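5'-tyrosyl-DNA phosphodiesterase (Caenorhabditis elegans, PDB 4FVA) belongs to the endonuclease/exonuclease/phosphatase family, with a DNase I-like fold of packed beta sheets and a bound magnesium ion. Local coordinates at residues 159-170 with 213-224. Sequence-based numbering, arbitrary orientation.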
loop_
_atom_site.group_PDB
_atom_site.type_symbol
_atom_site.label_atom_id
_atom_site.label_comp_id
_atom_site.label_asym_id
_atom_site.label_seq_id
_atom_site.Cartn_x
_atom_site.Cartn_y
_atom_site.Cartn_z
ATOM N N LEU A 159 11.976 -12.126 2.041
ATOM C CA LEU A 159 11.222 -11.000 2.595
ATOM C C LEU A 159 9.871 -10.963 1.898
ATOM O O LEU A 159 9.803 -10.989 0.664
ATOM C CB LEU A 159 11.940 -9.682 2.320
ATOM C CG LEU A 159 12.775 -9.045 3.422
ATOM C CD1 LEU A 159 13.307 -7.685 2.965
ATOM C CD2 LEU A 159 11.940 -8.905 4.676
ATOM N N VAL A 160 8.796 -10.950 2.678
ATOM C CA VAL A 160 7.459 -10.856 2.108
ATOM C C VAL A 160 6.751 -9.616 2.677
ATOM O O VAL A 160 6.633 -9.462 3.905
ATOM C CB VAL A 160 6.626 -12.131 2.406
ATOM C CG1 VAL A 160 5.249 -12.020 1.790
ATOM C CG2 VAL A 160 7.337 -13.380 1.881
ATOM N N PHE A 161 6.286 -8.737 1.791
ATOM C CA PHE A 161 5.498 -7.569 2.206
ATOM C C PHE A 161 4.083 -7.659 1.648
ATOM O O PHE A 161 3.879 -7.720 0.425
ATOM C CB PHE A 161 6.154 -6.252 1.747
ATOM C CG PHE A 161 7.511 -6.013 2.363
ATOM C CD1 PHE A 161 7.629 -5.745 3.715
ATOM C CD2 PHE A 161 8.668 -6.082 1.584
ATOM C CE1 PHE A 161 8.877 -5.542 4.297
ATOM C CE2 PHE A 161 9.928 -5.875 2.155
ATOM C CZ PHE A 161 10.028 -5.602 3.520
ATOM N N PHE A 162 3.104 -7.652 2.541
ATOM C CA PHE A 162 1.707 -7.639 2.115
ATOM C C PHE A 162 0.933 -6.474 2.716
ATOM O O PHE A 162 1.001 -6.245 3.927
ATOM C CB PHE A 162 1.004 -8.933 2.493
ATOM C CG PHE A 162 -0.484 -8.820 2.442
ATOM C CD1 PHE A 162 -1.147 -8.736 1.222
ATOM C CD2 PHE A 162 -1.216 -8.735 3.609
ATOM C CE1 PHE A 162 -2.534 -8.600 1.174
ATOM C CE2 PHE A 162 -2.601 -8.605 3.573
ATOM C CZ PHE A 162 -3.258 -8.533 2.350
ATOM N N GLY A 163 0.194 -5.744 1.876
ATOM C CA GLY A 163 -0.648 -4.671 2.375
ATOM C C GLY A 163 -1.317 -3.841 1.290
ATOM O O GLY A 163 -1.545 -4.307 0.163
ATOM N N GLY A 164 -1.626 -2.599 1.645
ATOM C CA GLY A 164 -2.332 -1.686 0.778
ATOM C C GLY A 164 -3.468 -1.065 1.552
ATOM O O GLY A 164 -3.409 -0.920 2.784
ATOM N N ASP A 165 -4.525 -0.716 0.834
ATOM C CA ASP A 165 -5.734 -0.230 1.468
ATOM C C ASP A 165 -6.605 -1.432 1.748
ATOM O O ASP A 165 -7.248 -1.949 0.840
ATOM C CB ASP A 165 -6.471 0.754 0.564
ATOM C CG ASP A 165 -7.728 1.318 1.219
ATOM O OD1 ASP A 165 -8.092 0.850 2.323
ATOM O OD2 ASP A 165 -8.361 2.215 0.622
ATOM N N LEU A 166 -6.579 -1.920 2.986
ATOM C CA LEU A 166 -7.324 -3.137 3.323
ATOM C C LEU A 166 -8.758 -2.845 3.815
ATOM O O LEU A 166 -9.550 -3.775 4.018
ATOM C CB LEU A 166 -6.554 -3.988 4.342
ATOM C CG LEU A 166 -5.076 -4.241 4.021
ATOM C CD1 LEU A 166 -4.454 -5.230 5.007
ATOM C CD2 LEU A 166 -4.940 -4.759 2.583
ATOM N N ASN A 167 -9.086 -1.569 4.015
ATOM C CA ASN A 167 -10.452 -1.192 4.396
ATOM C C ASN A 167 -10.965 -1.910 5.635
ATOM O O ASN A 167 -12.174 -2.143 5.771
ATOM C CB ASN A 167 -11.420 -1.409 3.232
ATOM C CG ASN A 167 -11.516 -0.193 2.330
ATOM O OD1 ASN A 167 -11.647 0.933 2.812
ATOM N ND2 ASN A 167 -11.422 -0.411 1.021
ATOM N N LEU A 168 -10.046 -2.244 6.537
ATOM C CA LEU A 168 -10.357 -3.086 7.691
ATOM C C LEU A 168 -10.870 -2.311 8.894
ATOM O O LEU A 168 -10.429 -1.186 9.163
ATOM C CB LEU A 168 -9.121 -3.896 8.127
ATOM C CG LEU A 168 -8.650 -5.090 7.280
ATOM C CD1 LEU A 168 -7.304 -5.660 7.786
ATOM C CD2 LEU A 168 -9.715 -6.187 7.204
ATOM N N ARG A 169 -11.826 -2.912 9.596
ATOM C CA ARG A 169 -12.052 -2.592 10.999
ATOM C C ARG A 169 -11.314 -3.711 11.748
ATOM O O ARG A 169 -11.281 -4.846 11.268
ATOM C CB ARG A 169 -13.548 -2.599 11.308
ATOM C CG ARG A 169 -14.449 -2.607 10.060
ATOM C CD ARG A 169 -14.643 -1.220 9.446
ATOM N NE ARG A 169 -14.457 -1.218 7.992
ATOM C CZ ARG A 169 -15.096 -0.406 7.147
ATOM N NH1 ARG A 169 -15.983 0.470 7.604
ATOM N NH2 ARG A 169 -14.854 -0.473 5.836
ATOM N N ASP A 170 -10.696 -3.416 12.891
ATOM C CA ASP A 170 -9.844 -4.419 13.559
ATOM C C ASP A 170 -10.500 -5.783 13.832
ATOM O O ASP A 170 -9.831 -6.820 13.778
ATOM C CB ASP A 170 -9.222 -3.865 14.842
ATOM C CG ASP A 170 -7.849 -3.257 14.601
ATOM O OD1 ASP A 170 -6.879 -4.037 14.463
ATOM O OD2 ASP A 170 -7.735 -2.013 14.545
ATOM N N MET A 213 -10.118 5.596 10.856
ATOM C CA MET A 213 -9.859 4.177 10.637
ATOM C C MET A 213 -8.410 3.915 10.264
ATOM O O MET A 213 -7.726 4.780 9.713
ATOM C CB MET A 213 -10.791 3.616 9.556
ATOM C CG MET A 213 -12.267 3.859 9.843
ATOM S SD MET A 213 -12.785 2.920 11.295
ATOM C CE MET A 213 -12.714 1.241 10.681
ATOM N N ARG A 214 -7.937 2.719 10.599
ATOM C CA ARG A 214 -6.628 2.280 10.170
ATOM C C ARG A 214 -6.809 1.330 9.005
ATOM O O ARG A 214 -6.552 0.128 9.121
ATOM C CB ARG A 214 -5.876 1.616 11.321
ATOM C CG ARG A 214 -4.430 1.305 10.990
ATOM C CD ARG A 214 -3.601 1.097 12.254
ATOM N NE ARG A 214 -3.828 -0.207 12.878
ATOM C CZ ARG A 214 -3.162 -1.313 12.554
ATOM N NH1 ARG A 214 -2.242 -1.280 11.590
ATOM N NH2 ARG A 214 -3.420 -2.454 13.183
ATOM N N PHE A 215 -7.236 1.897 7.883
ATOM C CA PHE A 215 -7.574 1.152 6.680
ATOM C C PHE A 215 -6.323 0.647 5.974
ATOM O O PHE A 215 -6.329 -0.410 5.357
ATOM C CB PHE A 215 -8.357 2.053 5.715
ATOM C CG PHE A 215 -9.823 2.234 6.069
ATOM C CD1 PHE A 215 -10.499 1.295 6.835
ATOM C CD2 PHE A 215 -10.529 3.350 5.599
ATOM C CE1 PHE A 215 -11.852 1.466 7.136
ATOM C CE2 PHE A 215 -11.883 3.529 5.896
ATOM C CZ PHE A 215 -12.541 2.585 6.666
ATOM N N ASP A 216 -5.259 1.434 6.044
ATOM C CA ASP A 216 -4.053 1.138 5.300
ATOM C C ASP A 216 -3.031 0.454 6.197
ATOM O O ASP A 216 -2.671 0.977 7.249
ATOM C CB ASP A 216 -3.514 2.437 4.708
ATOM C CG ASP A 216 -4.574 3.179 3.914
ATOM O OD1 ASP A 216 -4.770 2.807 2.745
ATOM O OD2 ASP A 216 -5.234 4.104 4.454
ATOM N N ARG A 217 -2.578 -0.727 5.792
ATOM C CA ARG A 217 -1.683 -1.506 6.643
ATOM C C ARG A 217 -0.619 -2.220 5.834
ATOM O O ARG A 217 -0.791 -2.476 4.639
ATOM C CB ARG A 217 -2.469 -2.540 7.460
ATOM C CG ARG A 217 -3.628 -1.950 8.270
ATOM C CD ARG A 217 -4.266 -2.989 9.183
ATOM N NE ARG A 217 -5.489 -2.474 9.816
ATOM C CZ ARG A 217 -6.144 -3.089 10.799
ATOM N NH1 ARG A 217 -5.704 -4.248 11.276
ATOM N NH2 ARG A 217 -7.240 -2.545 11.306
ATOM N N LEU A 218 0.478 -2.548 6.505
ATOM C CA LEU A 218 1.555 -3.316 5.906
ATOM C C LEU A 218 1.933 -4.445 6.849
ATOM O O LEU A 218 2.215 -4.210 8.026
ATOM C CB LEU A 218 2.773 -2.419 5.665
ATOM C CG LEU A 218 2.750 -1.707 4.314
ATOM C CD1 LEU A 218 3.845 -0.633 4.231
ATOM C CD2 LEU A 218 2.885 -2.743 3.178
ATOM N N TYR A 219 1.925 -5.665 6.326
ATOM C CA TYR A 219 2.361 -6.832 7.073
ATOM C C TYR A 219 3.651 -7.312 6.453
ATOM O O TYR A 219 3.872 -7.111 5.248
ATOM C CB TYR A 219 1.310 -7.943 7.002
ATOM C CG TYR A 219 -0.011 -7.575 7.621
ATOM C CD1 TYR A 219 -1.008 -6.972 6.876
ATOM C CD2 TYR A 219 -0.257 -7.825 8.964
ATOM C CE1 TYR A 219 -2.220 -6.623 7.450
ATOM C CE2 TYR A 219 -1.461 -7.487 9.547
ATOM C CZ TYR A 219 -2.438 -6.887 8.781
ATOM O OH TYR A 219 -3.643 -6.551 9.351
ATOM N N TRP A 220 4.513 -7.939 7.253
ATOM C CA TRP A 220 5.700 -8.559 6.671
ATOM C C TRP A 220 6.163 -9.820 7.389
ATOM O O TRP A 220 5.831 -10.064 8.553
ATOM C CB TRP A 220 6.849 -7.551 6.552
ATOM C CG TRP A 220 7.854 -7.599 7.666
ATOM C CD1 TRP A 220 9.126 -8.102 7.598
ATOM C CD2 TRP A 220 7.690 -7.100 9.004
ATOM N NE1 TRP A 220 9.758 -7.950 8.812
ATOM C CE2 TRP A 220 8.902 -7.339 9.691
ATOM C CE3 TRP A 220 6.640 -6.478 9.685
ATOM C CZ2 TRP A 220 9.088 -6.976 11.036
ATOM C CZ3 TRP A 220 6.829 -6.113 11.015
ATOM C CH2 TRP A 220 8.041 -6.364 11.675
ATOM N N SER A 221 6.938 -10.614 6.669
ATOM C CA SER A 221 7.637 -11.734 7.254
ATOM C C SER A 221 9.021 -11.699 6.669
ATOM O O SER A 221 9.198 -11.215 5.546
ATOM C CB SER A 221 6.951 -13.045 6.892
ATOM O OG SER A 221 7.767 -14.142 7.236
ATOM N N GLY A 222 10.000 -12.203 7.416
ATOM C CA GLY A 222 11.353 -12.273 6.899
ATOM C C GLY A 222 12.441 -11.957 7.899
ATOM O O GLY A 222 12.166 -11.705 9.076
ATOM N N PRO A 223 13.693 -11.965 7.419
ATOM C CA PRO A 223 14.910 -11.860 8.234
ATOM C C PRO A 223 15.138 -10.457 8.783
ATOM O O PRO A 223 16.127 -10.233 9.482
ATOM C CB PRO A 223 16.023 -12.226 7.248
ATOM C CG PRO A 223 15.461 -11.835 5.905
ATOM C CD PRO A 223 13.993 -12.133 5.987
ATOM N N LEU A 224 14.222 -9.535 8.513
ATOM C CA LEU A 224 14.323 -8.201 9.099
ATOM C C LEU A 224 13.330 -8.110 10.245
ATOM O O LEU A 224 12.124 -8.305 10.056
ATOM C CB LEU A 224 14.048 -7.125 8.041
ATOM C CG LEU A 224 15.005 -7.129 6.845
ATOM C CD1 LEU A 224 14.617 -6.084 5.801
ATOM C CD2 LEU A 224 16.428 -6.870 7.333
HETATM O O HOH W 1 -9.503 0.238 11.355
#
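V160, F162 and G164 each exchange two backbone hydrogen bonds with S221, Y219 and R217 in turn, joining strands 159-163 and 216-221 as an antiparallel ladder. Further along, L166 N donates to F215 O (2.8 Å). Between the ladder rungs G163, having no side chain, brings its CA within 3.2 Å of R217 O.

Apolar packing follows the alternation of the strands. F162 and Y219 lie side by side, F162 CD2 3.7 Å from Y219 CD1, while L166 CD1 meets the edge of the Y219 ring at CE1 (3.6 Å). On the other face W220 CB touches F161 CD1 (3.5 Å), the rings themselves hardly overlapping. W220 NE1 donates across the turn to L224 O (2.7 Å), which lies in the indole plane; L224 CD1 packs on L159 CD1.

At the R217 end of the ladder the contacts turn polar. R217, extended from CG to NE, gives R214 O a straight bond from NE (2.9 Å, 172°) and reaches the poorly ordered D170 in a salt bridge, NH2 to OD2, 3.3 Å.

The flat F215 ring slots between M213 CB and N167 OD1, one over each face, with L168 O at its edge; N167 ND2 is held by L127 O.

Strand 118-126 pairs with the far edge of 159-163; helix 134-154 packs on F162 and L168, and strand 13-20 of the second sheet meets F161 and L218, as in a DNase I-like sandwich.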